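2-(3-amino-3-carboxypropyl)histidine synthase (Pyrococcus horikoshii, PDB 3LZD) catalyses the first step of diphthamide biosynthesis, using a [4Fe-4S] cluster to transfer the 3-amino-3-carboxypropyl group of S-adenosylmethionine to a histidine of elongation factor 2. Local coordinates at residues A[46-60]-A[73-87]. Residues are numbered along the deposited sequence; the frame is centred on the assembly and turned at random.
Sequences ILKELKRIGAKRVLI and LAGFLEENNIEVFLH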
loop_
_atom_site.group_PDB
_atom_site.type_symbol
_atom_site.label_atom_id
_atom_site.label_comp_id
_atom_site.label_asym_id
_atom_site.label_seq_id
_atom_site.Cartn_x
_atom_site.Cartn_y
_atom_site.Cartn_z
ATOM N N ILE A 46 -11.837 26.901 -1.732
ATOM C CA ILE A 46 -11.227 25.915 -0.852
ATOM C C ILE A 46 -10.586 26.582 0.363
ATOM O O ILE A 46 -10.748 26.108 1.487
ATOM C CB ILE A 46 -10.194 25.051 -1.628
ATOM C CG1 ILE A 46 -10.931 24.158 -2.645
ATOM C CG2 ILE A 46 -9.395 24.177 -0.662
ATOM C CD1 ILE A 46 -10.010 23.541 -3.721
ATOM N N LEU A 47 -9.866 27.678 0.143
ATOM C CA LEU A 47 -9.235 28.406 1.242
ATOM C C LEU A 47 -10.346 28.853 2.194
ATOM O O LEU A 47 -10.255 28.640 3.406
ATOM C CB LEU A 47 -8.474 29.627 0.711
ATOM C CG LEU A 47 -7.759 30.559 1.708
ATOM C CD1 LEU A 47 -6.705 29.800 2.488
ATOM C CD2 LEU A 47 -7.103 31.700 0.947
ATOM N N LYS A 48 -11.405 29.437 1.630
ATOM C CA LYS A 48 -12.538 29.918 2.425
ATOM C C LYS A 48 -13.083 28.847 3.359
ATOM O O LYS A 48 -13.230 29.083 4.562
ATOM C CB LYS A 48 -13.672 30.421 1.525
ATOM N N GLU A 49 -13.392 27.676 2.814
ATOM C CA GLU A 49 -13.907 26.591 3.638
ATOM C C GLU A 49 -12.883 26.119 4.665
ATOM O O GLU A 49 -13.252 25.611 5.718
ATOM C CB GLU A 49 -14.337 25.413 2.766
ATOM C CG GLU A 49 -15.536 25.734 1.890
ATOM C CD GLU A 49 -16.712 26.248 2.698
ATOM O OE1 GLU A 49 -17.232 25.489 3.547
ATOM O OE2 GLU A 49 -17.108 27.414 2.490
ATOM N N LEU A 50 -11.600 26.275 4.359
ATOM C CA LEU A 50 -10.561 25.859 5.297
ATOM C C LEU A 50 -10.381 26.902 6.417
ATOM O O LEU A 50 -10.255 26.534 7.589
ATOM C CB LEU A 50 -9.237 25.614 4.565
ATOM C CG LEU A 50 -9.101 24.321 3.735
ATOM C CD1 LEU A 50 -7.729 24.261 3.082
ATOM C CD2 LEU A 50 -9.283 23.099 4.629
ATOM N N LYS A 51 -10.382 28.191 6.059
ATOM C CA LYS A 51 -10.235 29.270 7.044
ATOM C C LYS A 51 -11.432 29.242 7.982
ATOM O O LYS A 51 -11.314 29.551 9.170
ATOM C CB LYS A 51 -10.181 30.646 6.370
ATOM C CG LYS A 51 -8.925 30.952 5.560
ATOM C CD LYS A 51 -7.695 31.160 6.443
ATOM C CE LYS A 51 -6.588 31.865 5.664
ATOM N NZ LYS A 51 -5.292 31.955 6.416
ATOM N N ARG A 52 -12.580 28.857 7.433
ATOM C CA ARG A 52 -13.824 28.779 8.188
ATOM C C ARG A 52 -13.789 27.728 9.294
ATOM O O ARG A 52 -14.400 27.914 10.344
ATOM C CB ARG A 52 -14.994 28.492 7.246
ATOM C CG ARG A 52 -16.368 28.542 7.907
ATOM C CD ARG A 52 -17.482 28.304 6.885
ATOM N NE ARG A 52 -17.376 26.981 6.277
ATOM C CZ ARG A 52 -17.504 25.838 6.946
ATOM N NH1 ARG A 52 -17.383 24.674 6.312
ATOM N NH2 ARG A 52 -17.762 25.858 8.248
ATOM N N ILE A 53 -13.095 26.616 9.082
ATOM C CA ILE A 53 -13.048 25.621 10.147
ATOM C C ILE A 53 -11.745 25.705 10.925
ATOM O O ILE A 53 -11.460 24.848 11.759
ATOM C CB ILE A 53 -13.240 24.186 9.613
ATOM C CG1 ILE A 53 -12.157 23.858 8.580
ATOM C CG2 ILE A 53 -14.639 24.044 9.018
ATOM C CD1 ILE A 53 -12.283 22.463 7.986
ATOM N N GLY A 54 -10.960 26.744 10.651
ATOM C CA GLY A 54 -9.697 26.929 11.350
ATOM C C GLY A 54 -8.613 25.886 11.107
ATOM O O GLY A 54 -7.798 25.596 11.990
ATOM N N ALA A 55 -8.575 25.327 9.903
ATOM C CA ALA A 55 -7.580 24.313 9.587
ATOM C C ALA A 55 -6.196 24.922 9.395
ATOM O O ALA A 55 -6.036 25.939 8.716
ATOM C CB ALA A 55 -8.001 23.538 8.325
ATOM N N LYS A 56 -5.195 24.286 9.998
ATOM C CA LYS A 56 -3.818 24.745 9.899
ATOM C C LYS A 56 -2.923 23.798 9.100
ATOM O O LYS A 56 -1.941 24.227 8.496
ATOM C CB LYS A 56 -3.220 24.915 11.297
ATOM C CG LYS A 56 -3.209 26.347 11.818
ATOM C CD LYS A 56 -4.597 26.853 12.165
ATOM C CE LYS A 56 -4.505 28.232 12.806
ATOM N NZ LYS A 56 -5.837 28.790 13.158
ATOM N N ARG A 57 -3.259 22.515 9.102
ATOM C CA ARG A 57 -2.459 21.511 8.404
ATOM C C ARG A 57 -3.392 20.579 7.631
ATOM O O ARG A 57 -4.239 19.901 8.222
ATOM C CB ARG A 57 -1.634 20.718 9.433
ATOM C CG ARG A 57 -0.641 19.721 8.857
ATOM C CD ARG A 57 0.073 18.897 9.953
ATOM N NE ARG A 57 1.151 19.609 10.651
ATOM C CZ ARG A 57 1.009 20.319 11.774
ATOM N NH1 ARG A 57 -0.179 20.431 12.363
ATOM N NH2 ARG A 57 2.066 20.910 12.322
ATOM N N VAL A 58 -3.236 20.531 6.312
ATOM C CA VAL A 58 -4.114 19.687 5.505
ATOM C C VAL A 58 -3.368 18.715 4.592
ATOM O O VAL A 58 -2.253 18.989 4.150
ATOM C CB VAL A 58 -5.072 20.566 4.651
ATOM C CG1 VAL A 58 -4.292 21.283 3.566
ATOM C CG2 VAL A 58 -6.181 19.711 4.052
ATOM N N LEU A 59 -3.994 17.568 4.336
ATOM C CA LEU A 59 -3.432 16.543 3.463
ATOM C C LEU A 59 -4.236 16.559 2.160
ATOM O O LEU A 59 -5.466 16.605 2.185
ATOM C CB LEU A 59 -3.557 15.164 4.113
ATOM C CG LEU A 59 -3.031 13.989 3.274
ATOM C CD1 LEU A 59 -1.503 14.068 3.162
ATOM C CD2 LEU A 59 -3.457 12.664 3.914
ATOM N N ILE A 60 -3.550 16.510 1.024
ATOM C CA ILE A 60 -4.248 16.527 -0.259
ATOM C C ILE A 60 -4.044 15.244 -1.055
ATOM O O ILE A 60 -2.905 14.910 -1.385
ATOM C CB ILE A 60 -3.743 17.681 -1.155
ATOM C CG1 ILE A 60 -3.899 19.024 -0.437
ATOM C CG2 ILE A 60 -4.530 17.699 -2.470
ATOM C CD1 ILE A 60 -3.476 20.220 -1.290
ATOM N N LEU A 73 -2.136 23.704 -5.912
ATOM C CA LEU A 73 -3.098 24.037 -4.881
ATOM C C LEU A 73 -2.380 24.153 -3.532
ATOM O O LEU A 73 -2.687 25.043 -2.741
ATOM C CB LEU A 73 -4.186 22.972 -4.803
ATOM C CG LEU A 73 -5.132 23.078 -3.609
ATOM C CD1 LEU A 73 -5.831 24.440 -3.603
ATOM C CD2 LEU A 73 -6.140 21.951 -3.677
ATOM N N ALA A 74 -1.434 23.247 -3.287
ATOM C CA ALA A 74 -0.661 23.232 -2.044
ATOM C C ALA A 74 0.159 24.509 -1.942
ATOM O O ALA A 74 0.202 25.128 -0.881
ATOM C CB ALA A 74 0.277 22.003 -1.988
ATOM N N GLY A 75 0.807 24.892 -3.042
ATOM C CA GLY A 75 1.606 26.112 -3.044
ATOM C C GLY A 75 0.736 27.313 -2.714
ATOM O O GLY A 75 1.135 28.206 -1.954
ATOM N N PHE A 76 -0.473 27.324 -3.275
ATOM C CA PHE A 76 -1.412 28.402 -3.036
ATOM C C PHE A 76 -1.859 28.455 -1.571
ATOM O O PHE A 76 -1.904 29.530 -0.959
ATOM C CB PHE A 76 -2.643 28.243 -3.933
ATOM C CG PHE A 76 -3.750 29.192 -3.593
ATOM C CD1 PHE A 76 -3.617 30.558 -3.855
ATOM C CD2 PHE A 76 -4.895 28.738 -2.941
ATOM C CE1 PHE A 76 -4.605 31.456 -3.465
ATOM C CE2 PHE A 76 -5.890 29.630 -2.546
ATOM C CZ PHE A 76 -5.744 30.993 -2.809
ATOM N N LEU A 77 -2.196 27.300 -1.007
ATOM C CA LEU A 77 -2.646 27.267 0.375
ATOM C C LEU A 77 -1.534 27.643 1.369
ATOM O O LEU A 77 -1.791 28.319 2.370
ATOM C CB LEU A 77 -3.237 25.890 0.697
ATOM C CG LEU A 77 -4.516 25.512 -0.073
ATOM C CD1 LEU A 77 -4.944 24.101 0.319
ATOM C CD2 LEU A 77 -5.654 26.499 0.249
ATOM N N GLU A 78 -0.304 27.229 1.084
ATOM C CA GLU A 78 0.817 27.550 1.957
ATOM C C GLU A 78 1.130 29.050 1.974
ATOM O O GLU A 78 1.689 29.554 2.946
ATOM C CB GLU A 78 2.068 26.787 1.538
ATOM C CG GLU A 78 1.965 25.303 1.787
ATOM C CD GLU A 78 3.205 24.735 2.446
ATOM O OE1 GLU A 78 4.327 25.047 1.980
ATOM O OE2 GLU A 78 3.049 23.973 3.424
ATOM N N GLU A 79 0.790 29.753 0.897
ATOM C CA GLU A 79 1.025 31.196 0.831
ATOM C C GLU A 79 -0.052 31.887 1.645
ATOM O O GLU A 79 -0.044 33.110 1.781
ATOM C CB GLU A 79 0.961 31.706 -0.614
ATOM C CG GLU A 79 2.089 31.234 -1.503
ATOM C CD GLU A 79 1.880 31.624 -2.954
ATOM O OE1 GLU A 79 0.845 31.230 -3.535
ATOM O OE2 GLU A 79 2.754 32.317 -3.518
ATOM N N ASN A 80 -0.977 31.095 2.182
ATOM C CA ASN A 80 -2.064 31.632 2.979
ATOM C C ASN A 80 -2.111 31.048 4.383
ATOM O O ASN A 80 -3.174 30.890 4.990
ATOM C CB ASN A 80 -3.404 31.438 2.261
ATOM C CG ASN A 80 -3.597 32.429 1.111
ATOM O OD1 ASN A 80 -3.930 33.596 1.330
ATOM N ND2 ASN A 80 -3.370 31.969 -0.118
ATOM N N ASN A 81 -0.934 30.717 4.890
ATOM C CA ASN A 81 -0.799 30.219 6.248
ATOM C C ASN A 81 -1.425 28.902 6.617
ATOM O O ASN A 81 -1.979 28.759 7.707
ATOM C CB ASN A 81 -1.285 31.287 7.214
ATOM C CG ASN A 81 -0.320 32.428 7.311
ATOM O OD1 ASN A 81 0.771 32.280 7.869
ATOM N ND2 ASN A 81 -0.694 33.574 6.751
ATOM N N ILE A 82 -1.334 27.939 5.711
ATOM C CA ILE A 82 -1.855 26.605 5.972
ATOM C C ILE A 82 -0.761 25.633 5.546
ATOM O O ILE A 82 -0.299 25.676 4.408
ATOM C CB ILE A 82 -3.144 26.351 5.181
ATOM C CG1 ILE A 82 -4.202 27.375 5.613
ATOM C CG2 ILE A 82 -3.635 24.919 5.417
ATOM C CD1 ILE A 82 -5.545 27.210 4.951
ATOM N N GLU A 83 -0.306 24.797 6.474
ATOM C CA GLU A 83 0.734 23.830 6.152
ATOM C C GLU A 83 0.059 22.747 5.313
ATOM O O GLU A 83 -1.031 22.292 5.644
ATOM C CB GLU A 83 1.326 23.245 7.433
ATOM C CG GLU A 83 2.460 22.254 7.224
ATOM C CD GLU A 83 3.182 21.913 8.527
ATOM O OE1 GLU A 83 2.492 21.658 9.537
ATOM O OE2 GLU A 83 4.436 21.893 8.538
ATOM N N VAL A 84 0.713 22.347 4.231
ATOM C CA VAL A 84 0.152 21.357 3.327
ATOM C C VAL A 84 1.066 20.164 3.054
ATOM O O VAL A 84 2.256 20.333 2.790
ATOM C CB VAL A 84 -0.195 22.021 1.976
ATOM C CG1 VAL A 84 -0.798 21.000 1.013
ATOM C CG2 VAL A 84 -1.154 23.179 2.217
ATOM N N PHE A 85 0.491 18.965 3.143
ATOM C CA PHE A 85 1.189 17.709 2.862
ATOM C C PHE A 85 0.460 17.092 1.649
ATOM O O PHE A 85 -0.764 17.202 1.530
ATOM C CB PHE A 85 1.056 16.701 4.019
ATOM C CG PHE A 85 1.714 17.121 5.315
ATOM C CD1 PHE A 85 1.453 16.406 6.481
ATOM C CD2 PHE A 85 2.562 18.223 5.383
ATOM C CE1 PHE A 85 2.017 16.780 7.707
ATOM C CE2 PHE A 85 3.133 18.606 6.607
ATOM C CZ PHE A 85 2.852 17.877 7.771
ATOM N N LEU A 86 1.208 16.455 0.756
ATOM C CA LEU A 86 0.605 15.781 -0.383
ATOM C C LEU A 86 0.597 14.300 -0.054
ATOM O O LEU A 86 1.579 13.776 0.489
ATOM C CB LEU A 86 1.430 15.969 -1.647
ATOM C CG LEU A 86 1.457 17.373 -2.201
ATOM C CD1 LEU A 86 2.137 17.341 -3.550
ATOM C CD2 LEU A 86 -0.002 17.912 -2.298
ATOM N N HIS A 87 -0.504 13.621 -0.354
ATOM C CA HIS A 87 -0.546 12.185 -0.103
ATOM C C HIS A 87 0.159 11.582 -1.321
ATOM O O HIS A 87 -0.234 11.840 -2.454
ATOM C CB HIS A 87 -1.986 11.682 -0.007
ATOM C CG HIS A 87 -2.093 10.272 0.477
ATOM N ND1 HIS A 87 -3.026 9.385 -0.013
ATOM C CD2 HIS A 87 -1.391 9.599 1.420
ATOM C CE1 HIS A 87 -2.894 8.225 0.608
ATOM N NE2 HIS A 87 -1.908 8.329 1.482
HETATM O O HOH W 1 -1.753 14.150 -3.684
#
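The R57 guanidinium has E83 OE1 over one face and F85 CZ at its edge, close to its plane. The salt bridge runs from R57 NE to E83 OE1 at 2.7 Å, with the guanidinium and carboxylate planes 49° apart. R57 in turn lays CG over one face of the F85 ring, out toward the rim, with CD 3.6 Å from F85 CE1; a bend at chi3 (-78°) brings the guanidinium to E83 OE1. On the F76 ring, N80 ND2 sits over one face while donating to F76 O, and L47 CD2 comes in obliquely at 4.1 Å from F76 CZ. That same methyl packs on the N80 amide, and L47 CD1 reaches I82 CD1. Nearby, K51 NZ bonds N80 O at 2.8 Å, tying helix 43-52 to the turn after helix 67-78. Strand 57-61, helix 67-78 and strand 83-87 form a right-handed beta-alpha-beta crossover, its two strands side by side and parallel, joined by backbone bonds running from E83 N to K56 O through H87 N to I60 O. Helix 67-78 covers the face bearing V58 and I60. There I60 CD1 wedges between V84 CG1, at 3.6 Å, and L73 CD2, at 4.0 Å. Beyond F85, L86 and H87, a strand of the second subunit continues the sheet in parallel, and E78 OE1 makes salt bridges to R298 and K291 of that second subunit.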